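Long-range contacts in phosphoacetylglucosamine mutase (Aspergillus lentulus, PDB 5OAW), which catalyses the interconversion of N-acetylglucosamine 6-phosphate and N-acetylglucosamine 1-phosphate, a phosphomutase reaction that probably proceeds through a phosphoserine with the help of a bound magnesium ion: residues F373-Y378 against G385-S390; F199-R204 against L417-N422; G306-T311 against A451-L456. One frame throughout, in Å; residues are numbered along the deposited sequence.

Contact 1: F373-Y378 against G385-S390; sequences FDVGVY and GTITFS
The hydroxyl of Ser390 takes part in two hydrogen bonds: OG donates to Asp374 OD2 at 2.9 Å, on that oxygen's anti lone pair, and accepts from Ala393 N, capping the helix 391-399. OD2 is shared as well, taking a second bond from Asn392 ND2, while Asp374 OD1 accepts from Lys331 N. Serine and aspartate suit this corner because short polar arms can tie the start of one strand to the N-cap of the helix that follows the other. Alongside, Ser390 N binds Asp374 O at 2.9 Å.

Beyond it runs an antiparallel hairpin, the two strand axes at 171°. Gly376 and Thr388 form a hydrogen-bonded pair, with Thr388 N to Gly376 O at 2.8 Å and almost straight; Tyr378 and Thr386 form the next. On the face carrying Val375, Val377, Ile387 and Phe389, apolar side chains line up: Val375 lies alongside Phe389 and crosses Ile387, its CG1 meeting Ile387 CG2 at 3.6 Å and Phe389 CE2 at 3.8 Å. Ile317 of helix 306-323 packs on Val375 and Ile387.

On the other face, Tyr378 holds CG between its backbone N and carbonyl carbon (chi1 77°), which swings the ring across to the partner strand. Thr386 N lies over one ring face, Tyr378 CE2 is 3.5 Å from the methyl CG2 of Thr386, and Thr388 OG1 stands at the edge. Thr386 sends its hydroxyl elsewhere, to Asn422 O. Gly385, bare of a side chain, brings its CA within 3.1 Å of Tyr378 O.

Strand 385-389 closes one edge of the four-stranded sheet. The backbone ladder satisfies polar atoms inside an apolar core, and the shared carboxylate and hydroxyl would fix where the following helix starts.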
loop_
_atom_site.group_PDB
_atom_site.type_symbol
_atom_site.label_atom_id
_atom_site.label_comp_id
_atom_site.label_asym_id
_atom_site.label_seq_id
_atom_site.Cartn_x
_atom_site.Cartn_y
_atom_site.Cartn_z
ATOM N N PHE A 373 17.857 2.421 -2.313
ATOM C CA PHE A 373 18.512 2.967 -1.110
ATOM C C PHE A 373 18.781 1.835 -0.125
ATOM O O PHE A 373 18.206 0.757 -0.242
ATOM C CB PHE A 373 17.664 4.061 -0.431
ATOM C CG PHE A 373 17.549 5.330 -1.229
ATOM C CD1 PHE A 373 16.466 5.528 -2.096
ATOM C CD2 PHE A 373 18.529 6.330 -1.129
ATOM C CE1 PHE A 373 16.368 6.702 -2.845
ATOM C CE2 PHE A 373 18.435 7.499 -1.879
ATOM C CZ PHE A 373 17.354 7.686 -2.730
ATOM N N ASP A 374 19.672 2.071 0.832
ATOM C CA ASP A 374 19.838 1.128 1.933
ATOM C C ASP A 374 18.630 1.219 2.867
ATOM O O ASP A 374 18.129 0.212 3.352
ATOM C CB ASP A 374 21.162 1.359 2.667
ATOM C CG ASP A 374 22.383 0.976 1.818
ATOM O OD1 ASP A 374 23.334 1.784 1.779
ATOM O OD2 ASP A 374 22.400 -0.121 1.195
ATOM N N VAL A 375 18.172 2.444 3.090
ATOM C CA VAL A 375 16.950 2.710 3.811
ATOM C C VAL A 375 16.103 3.624 2.930
ATOM O O VAL A 375 16.393 4.812 2.793
ATOM C CB VAL A 375 17.219 3.346 5.188
ATOM C CG1 VAL A 375 15.922 3.486 5.945
ATOM C CG2 VAL A 375 18.206 2.512 6.010
ATOM N N GLY A 376 15.074 3.046 2.315
ATOM C CA GLY A 376 14.146 3.787 1.456
ATOM C C GLY A 376 12.748 3.963 2.026
ATOM O O GLY A 376 11.981 3.002 2.130
ATOM N N VAL A 377 12.424 5.202 2.386
ATOM C CA VAL A 377 11.092 5.585 2.836
ATOM C C VAL A 377 10.255 5.895 1.581
ATOM O O VAL A 377 10.650 6.734 0.784
ATOM C CB VAL A 377 11.163 6.814 3.780
ATOM C CG1 VAL A 377 9.775 7.213 4.277
ATOM C CG2 VAL A 377 12.114 6.559 4.952
ATOM N N TYR A 378 9.135 5.192 1.385
ATOM C CA TYR A 378 8.184 5.529 0.316
ATOM C C TYR A 378 6.759 5.452 0.826
ATOM O O TYR A 378 6.372 4.466 1.439
ATOM C CB TYR A 378 8.378 4.651 -0.926
ATOM C CG TYR A 378 7.832 3.232 -0.851
ATOM C CD1 TYR A 378 6.534 2.945 -1.267
ATOM C CD2 TYR A 378 8.616 2.182 -0.379
ATOM C CE1 TYR A 378 6.030 1.651 -1.212
ATOM C CE2 TYR A 378 8.124 0.887 -0.326
ATOM C CZ TYR A 378 6.824 0.631 -0.744
ATOM O OH TYR A 378 6.295 -0.643 -0.706
ATOM N N GLY A 385 2.312 2.876 2.246
ATOM C CA GLY A 385 3.758 2.881 2.119
ATOM C C GLY A 385 4.501 2.172 3.216
ATOM O O GLY A 385 3.904 1.751 4.201
ATOM N N THR A 386 5.815 2.053 3.041
ATOM C CA THR A 386 6.679 1.391 4.008
ATOM C C THR A 386 8.130 1.917 3.929
ATOM O O THR A 386 8.407 2.833 3.144
ATOM C CB THR A 386 6.578 -0.171 3.905
ATOM O OG1 THR A 386 7.114 -0.766 5.089
ATOM C CG2 THR A 386 7.273 -0.729 2.675
ATOM N N ILE A 387 9.017 1.367 4.764
ATOM C CA ILE A 387 10.434 1.687 4.757
ATOM C C ILE A 387 11.168 0.401 4.406
ATOM O O ILE A 387 11.056 -0.603 5.111
ATOM C CB ILE A 387 10.952 2.269 6.105
ATOM C CG1 ILE A 387 10.297 3.611 6.457
ATOM C CG2 ILE A 387 12.444 2.563 6.033
ATOM C CD1 ILE A 387 8.956 3.537 7.138
ATOM N N THR A 388 11.903 0.463 3.301
ATOM C CA THR A 388 12.679 -0.639 2.746
ATOM C C THR A 388 14.045 -0.696 3.432
ATOM O O THR A 388 14.715 0.331 3.559
ATOM C CB THR A 388 12.815 -0.430 1.222
ATOM O OG1 THR A 388 11.681 -1.021 0.574
ATOM C CG2 THR A 388 14.079 -1.042 0.661
ATOM N N PHE A 389 14.439 -1.887 3.887
ATOM C CA PHE A 389 15.777 -2.104 4.435
ATOM C C PHE A 389 16.526 -3.099 3.572
ATOM O O PHE A 389 16.052 -4.215 3.361
ATOM C CB PHE A 389 15.714 -2.580 5.881
ATOM C CG PHE A 389 15.230 -1.528 6.834
ATOM C CD1 PHE A 389 13.901 -1.502 7.242
ATOM C CD2 PHE A 389 16.104 -0.549 7.315
ATOM C CE1 PHE A 389 13.438 -0.517 8.108
ATOM C CE2 PHE A 389 15.653 0.433 8.185
ATOM C CZ PHE A 389 14.315 0.452 8.580
ATOM N N SER A 390 17.683 -2.686 3.055
ATOM C CA SER A 390 18.449 -3.527 2.152
ATOM C C SER A 390 19.268 -4.534 2.952
ATOM O O SER A 390 19.523 -4.329 4.144
ATOM C CB SER A 390 19.340 -2.677 1.239
ATOM O OG SER A 390 20.528 -2.277 1.890
#

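Contact 2: F199-R204 against L417-N422; sequences FKRVMR and LTDLIN
Arg201 and Asp419 make the polar part of this helix-to-helix contact, a salt bridge in which NH2 of Arg201 donates to OD2 of Asp419 at 2.6 Å. It is a single-point bond: the oxygen is met on its anti side, the N-H...O angle is 144°, and the guanidinium and carboxylate planes stand 70° apart instead of lying flush. Such a pair fits the partly exposed flank of an interface, where the long arginine can span the gap to a short acid.

The inner part is aliphatic. Val202 puts one methyl against each leucine, CG2 reaching Leu417 CD2 at 3.8 Å and CG1 lying 4.2 Å from Leu420 CD2, with both pairs of side chains crossing at roughly a right angle. Leu420, its CG anti to the backbone N (chi1 -169°), straddles the two residues opposite: while CD2 turns to Val202, CD1 sits 3.8 Å from Phe199 CB and near the plane of the phenyl ring, at its edge. Beta-branched valine offers two methyls close to the helix, and leucine forks to serve two neighbours.

Around these groups, Met203 CG lies over a face of the Phe199 ring, and Leu433 of helix 428-441 also touches Phe199. Arg201 packs its chain on Glu412 and Ala416, and Val202 on Cys413 and Ala416.

The contact thus packs the end of helix 188-202, from domain II, against the end of helix 408-420, from domain III, with helix 428-441 lining the apolar side; past Leu420 the chain leaves the helix, and Ile421 packs on strand 385-389.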
loop_
_atom_site.group_PDB
_atom_site.type_symbol
_atom_site.label_atom_id
_atom_site.label_comp_id
_atom_site.label_asym_id
_atom_site.label_seq_id
_atom_site.Cartn_x
_atom_site.Cartn_y
_atom_site.Cartn_z
ATOM N N PHE A 199 7.705 -3.785 18.766
ATOM C CA PHE A 199 7.166 -2.569 19.381
ATOM C C PHE A 199 7.603 -2.368 20.831
ATOM O O PHE A 199 7.766 -1.225 21.261
ATOM C CB PHE A 199 5.629 -2.490 19.270
ATOM C CG PHE A 199 5.054 -1.140 19.653
ATOM C CD1 PHE A 199 5.240 -0.022 18.831
ATOM C CD2 PHE A 199 4.312 -0.988 20.827
ATOM C CE1 PHE A 199 4.711 1.222 19.180
ATOM C CE2 PHE A 199 3.773 0.249 21.170
ATOM C CZ PHE A 199 3.978 1.357 20.350
ATOM N N LYS A 200 7.778 -3.465 21.580
ATOM C CA LYS A 200 8.344 -3.384 22.932
ATOM C C LYS A 200 9.797 -2.857 22.901
ATOM O O LYS A 200 10.133 -1.920 23.641
ATOM C CB LYS A 200 8.257 -4.720 23.684
ATOM C CG LYS A 200 8.311 -4.526 25.195
ATOM C CD LYS A 200 8.264 -5.814 26.009
ATOM C CE LYS A 200 7.888 -5.475 27.453
ATOM N NZ LYS A 200 8.254 -6.531 28.433
ATOM N N ARG A 201 10.627 -3.453 22.037
ATOM C CA ARG A 201 12.018 -3.030 21.855
ATOM C C ARG A 201 12.107 -1.579 21.386
ATOM O O ARG A 201 12.779 -0.771 22.020
ATOM C CB ARG A 201 12.774 -3.938 20.878
ATOM C CG ARG A 201 12.850 -5.403 21.265
ATOM C CD ARG A 201 14.065 -6.111 20.665
ATOM N NE ARG A 201 14.263 -5.947 19.210
ATOM C CZ ARG A 201 13.579 -6.568 18.232
ATOM N NH1 ARG A 201 12.577 -7.419 18.489
ATOM N NH2 ARG A 201 13.898 -6.325 16.964
ATOM N N VAL A 202 11.401 -1.241 20.309
ATOM C CA VAL A 202 11.466 0.117 19.748
ATOM C C VAL A 202 11.039 1.192 20.767
ATOM O O VAL A 202 11.547 2.314 20.737
ATOM C CB VAL A 202 10.758 0.230 18.365
ATOM C CG1 VAL A 202 9.243 0.307 18.492
ATOM C CG2 VAL A 202 11.270 1.439 17.601
ATOM N N MET A 203 10.172 0.803 21.700
ATOM C CA MET A 203 9.616 1.716 22.698
ATOM C C MET A 203 10.398 1.821 24.010
ATOM O O MET A 203 10.000 2.589 24.895
ATOM C CB MET A 203 8.174 1.321 23.020
ATOM C CG MET A 203 7.165 1.656 21.940
ATOM S SD MET A 203 7.019 3.404 21.567
ATOM C CE MET A 203 6.275 4.066 23.064
ATOM N N ARG A 204 11.478 1.049 24.153
ATOM C CA ARG A 204 12.271 1.038 25.396
ATOM C C ARG A 204 12.618 2.458 25.895
ATOM O O ARG A 204 13.217 3.253 25.160
ATOM C CB ARG A 204 13.518 0.153 25.223
ATOM C CG ARG A 204 14.693 0.453 26.149
ATOM C CD ARG A 204 15.600 -0.755 26.332
ATOM N NE ARG A 204 15.170 -1.575 27.466
ATOM C CZ ARG A 204 15.483 -1.340 28.740
ATOM N NH1 ARG A 204 16.239 -0.300 29.078
ATOM N NH2 ARG A 204 15.031 -2.152 29.686
ATOM N N LEU A 417 13.177 -1.589 14.505
ATOM C CA LEU A 417 12.369 -1.002 13.449
ATOM C C LEU A 417 12.308 -1.888 12.246
ATOM O O LEU A 417 11.273 -1.939 11.588
ATOM C CB LEU A 417 12.873 0.386 13.058
ATOM C CG LEU A 417 12.462 1.550 13.959
ATOM C CD1 LEU A 417 13.216 2.796 13.547
ATOM C CD2 LEU A 417 10.971 1.797 13.872
ATOM N N THR A 418 13.397 -2.600 11.969
ATOM C CA THR A 418 13.426 -3.540 10.846
ATOM C C THR A 418 12.406 -4.669 11.058
ATOM O O THR A 418 11.836 -5.170 10.099
ATOM C CB THR A 418 14.834 -4.120 10.542
ATOM O OG1 THR A 418 15.260 -4.987 11.603
ATOM C CG2 THR A 418 15.859 -3.005 10.358
ATOM N N ASP A 419 12.157 -5.026 12.313
ATOM C CA ASP A 419 11.163 -6.047 12.632
ATOM C C ASP A 419 9.743 -5.481 12.697
ATOM O O ASP A 419 8.797 -6.165 12.305
ATOM C CB ASP A 419 11.543 -6.804 13.908
ATOM C CG ASP A 419 12.839 -7.577 13.756
ATOM O OD1 ASP A 419 13.116 -8.089 12.646
ATOM O OD2 ASP A 419 13.584 -7.685 14.749
ATOM N N LEU A 420 9.615 -4.232 13.151
ATOM C CA LEU A 420 8.329 -3.529 13.225
ATOM C C LEU A 420 7.744 -3.147 11.871
ATOM O O LEU A 420 6.533 -3.216 11.674
ATOM C CB LEU A 420 8.436 -2.274 14.111
ATOM C CG LEU A 420 7.080 -1.629 14.463
ATOM C CD1 LEU A 420 6.317 -2.426 15.518
ATOM C CD2 LEU A 420 7.231 -0.173 14.884
ATOM N N ILE A 421 8.604 -2.716 10.954
ATOM C CA ILE A 421 8.167 -2.206 9.676
ATOM C C ILE A 421 8.057 -3.373 8.709
ATOM O O ILE A 421 9.011 -4.108 8.482
ATOM C CB ILE A 421 9.128 -1.115 9.170
ATOM C CG1 ILE A 421 9.110 0.076 10.133
ATOM C CG2 ILE A 421 8.751 -0.650 7.773
ATOM C CD1 ILE A 421 10.376 0.916 10.107
ATOM N N ASN A 422 6.874 -3.531 8.139
ATOM C CA ASN A 422 6.594 -4.597 7.195
ATOM C C ASN A 422 7.331 -4.348 5.884
ATOM O O ASN A 422 7.082 -3.372 5.192
ATOM C CB ASN A 422 5.083 -4.699 6.988
ATOM C CG ASN A 422 4.652 -5.958 6.258
ATOM O OD1 ASN A 422 5.215 -6.337 5.231
ATOM N ND2 ASN A 422 3.597 -6.585 6.766
#

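Contact 3: G306-T311 against A451-L456; sequences GDRIAT and ATYTDL
Arg308 lies flat on the ring of Tyr453, guanidinium and ring planes only 13° apart and Arg308 CZ 3.8 Å from the Tyr453 ring centroid, a stacked cation-pi pair. The arginine reaches there by an unusual path: its first torsion, -139°, falls away from a staggered position, and a bend at chi2 lays the rest of the chain along the ring, Arg308 NE close to Tyr453 CZ and Arg308 NH2 over the ring centre. Tyr453 contributes its own twist, with CG between backbone N and carbonyl carbon (chi1 60°), which sets ring and carbonyl around the same guanidinium. Arg308 NH2 also donates to Tyr453 O at 2.6 Å, from above the carbonyl plane.

At the far end of the ring, Tyr453 OH shares a hydrogen bond of 3.1 Å with Thr311 OG1, which meets the ring at its edge. Threonine suits the spot, one helical turn on from Arg308, because its methyl packs on the same phenol. Asp455 OD2 adds a long salt bridge, 3.6 Å from Arg308 NH1, and a water held by Asp455 N at 2.8 Å accepts weakly from NH1. Trp449 NE1 binds the carbonyl of Arg308 itself.

The first turn of helix 306-323 is so joined to the loop before strand 458-463. With the arginine largely buried, pi face, carbonyl and carboxylate together would stabilise its positive charge.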
loop_
_atom_site.group_PDB
_atom_site.type_symbol
_atom_site.label_atom_id
_atom_site.label_comp_id
_atom_site.label_asym_id
_atom_site.label_seq_id
_atom_site.Cartn_x
_atom_site.Cartn_y
_atom_site.Cartn_z
ATOM N N GLY A 306 -0.252 10.343 3.986
ATOM C CA GLY A 306 0.929 9.524 3.694
ATOM C C GLY A 306 2.234 10.281 3.516
ATOM O O GLY A 306 3.272 9.870 4.025
ATOM N N ASP A 307 2.183 11.400 2.800
ATOM C CA ASP A 307 3.356 12.243 2.613
ATOM C C ASP A 307 3.859 12.862 3.903
ATOM O O ASP A 307 5.060 13.079 4.065
ATOM C CB ASP A 307 3.093 13.283 1.546
ATOM C CG ASP A 307 3.208 12.698 0.159
ATOM O OD1 ASP A 307 4.292 12.136 -0.145
ATOM O OD2 ASP A 307 2.221 12.778 -0.618
ATOM N N ARG A 308 2.935 13.095 4.823
ATOM C CA ARG A 308 3.241 13.570 6.158
ATOM C C ARG A 308 3.833 12.462 7.058
ATOM O O ARG A 308 4.708 12.715 7.902
ATOM C CB ARG A 308 1.961 14.156 6.755
ATOM C CG ARG A 308 2.182 15.427 7.521
ATOM C CD ARG A 308 2.067 16.666 6.660
ATOM N NE ARG A 308 2.952 17.661 7.248
ATOM C CZ ARG A 308 2.780 18.976 7.229
ATOM N NH1 ARG A 308 1.732 19.542 6.638
ATOM N NH2 ARG A 308 3.685 19.723 7.822
ATOM N N ILE A 309 3.346 11.235 6.885
ATOM C CA ILE A 309 3.947 10.065 7.538
ATOM C C ILE A 309 5.357 9.810 6.983
ATOM O O ILE A 309 6.293 9.507 7.741
ATOM C CB ILE A 309 3.057 8.799 7.403
ATOM C CG1 ILE A 309 1.703 9.021 8.102
ATOM C CG2 ILE A 309 3.761 7.589 8.005
ATOM C CD1 ILE A 309 0.586 8.103 7.619
ATOM N N ALA A 310 5.498 9.943 5.662
ATOM C CA ALA A 310 6.792 9.829 4.982
ATOM C C ALA A 310 7.841 10.758 5.577
ATOM O O ALA A 310 8.933 10.313 5.877
ATOM C CB ALA A 310 6.642 10.078 3.485
ATOM N N THR A 311 7.491 12.025 5.782
ATOM C CA THR A 311 8.449 13.008 6.309
ATOM C C THR A 311 8.732 12.775 7.782
ATOM O O THR A 311 9.870 12.936 8.217
ATOM C CB THR A 311 8.042 14.481 6.056
ATOM O OG1 THR A 311 6.716 14.713 6.540
ATOM C CG2 THR A 311 8.096 14.800 4.564
ATOM N N ALA A 451 3.303 21.282 12.461
ATOM C CA ALA A 451 4.111 22.516 12.464
ATOM C C ALA A 451 5.506 22.371 11.838
ATOM O O ALA A 451 6.184 23.371 11.565
ATOM C CB ALA A 451 4.221 23.072 13.882
ATOM N N THR A 452 5.915 21.129 11.599
ATOM C CA THR A 452 7.224 20.782 11.035
ATOM C C THR A 452 7.535 21.434 9.654
ATOM O O THR A 452 8.701 21.630 9.298
ATOM C CB THR A 452 7.369 19.236 11.021
ATOM O OG1 THR A 452 8.740 18.859 11.127
ATOM C CG2 THR A 452 6.733 18.597 9.788
ATOM N N TYR A 453 6.480 21.736 8.890
ATOM C CA TYR A 453 6.523 22.552 7.673
ATOM C C TYR A 453 5.087 22.885 7.267
ATOM O O TYR A 453 4.141 22.266 7.741
ATOM C CB TYR A 453 7.279 21.859 6.522
ATOM C CG TYR A 453 6.714 20.517 6.049
ATOM C CD1 TYR A 453 5.703 20.454 5.070
ATOM C CD2 TYR A 453 7.219 19.304 6.551
ATOM C CE1 TYR A 453 5.201 19.226 4.625
ATOM C CE2 TYR A 453 6.726 18.073 6.115
ATOM C CZ TYR A 453 5.718 18.034 5.152
ATOM O OH TYR A 453 5.233 16.815 4.724
ATOM N N THR A 454 4.919 23.856 6.383
ATOM C CA THR A 454 3.583 24.220 5.923
ATOM C C THR A 454 3.413 23.785 4.481
ATOM O O THR A 454 4.254 24.093 3.639
ATOM C CB THR A 454 3.350 25.734 6.062
ATOM O OG1 THR A 454 3.792 26.145 7.360
ATOM C CG2 THR A 454 1.863 26.091 5.877
ATOM N N ASP A 455 2.338 23.050 4.211
ATOM C CA ASP A 455 2.009 22.620 2.854
ATOM C C ASP A 455 1.672 23.835 2.008
ATOM O O ASP A 455 1.019 24.768 2.489
ATOM C CB ASP A 455 0.793 21.689 2.842
ATOM C CG ASP A 455 1.143 20.250 3.111
ATOM O OD1 ASP A 455 2.326 19.850 3.006
ATOM O OD2 ASP A 455 0.202 19.497 3.427
ATOM N N LEU A 456 2.127 23.822 0.757
ATOM C CA LEU A 456 1.618 24.743 -0.228
ATOM C C LEU A 456 0.162 24.398 -0.393
ATOM O O LEU A 456 -0.176 23.211 -0.448
ATOM C CB LEU A 456 2.338 24.590 -1.567
ATOM C CG LEU A 456 3.839 24.902 -1.612
ATOM C CD1 LEU A 456 4.324 24.825 -3.044
ATOM C CD2 LEU A 456 4.179 26.253 -0.990
HETATM O O HOH W 1 0.493 22.586 6.240
#

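Followed from the N terminus, the chain first lays down 199-204, which opens contact 2, and then 306-311, which opens contact 3. Next comes the hairpin of contact 1, closing a short loop of its own at 385-390 and nested inside both larger loops. Segment 417-422 then closes contact 2, and 451-456 closes contact 3, so these two loops cross. Contact 1 is the hub: Phe389 packs on Thr418 of contact 2, and Val377 packs on Ala310 of contact 3, whereas contacts 2 and 3 do not touch. Together they join a domain II helix, the domain III sheet with its helices, and the loop leading toward the C-terminal domain.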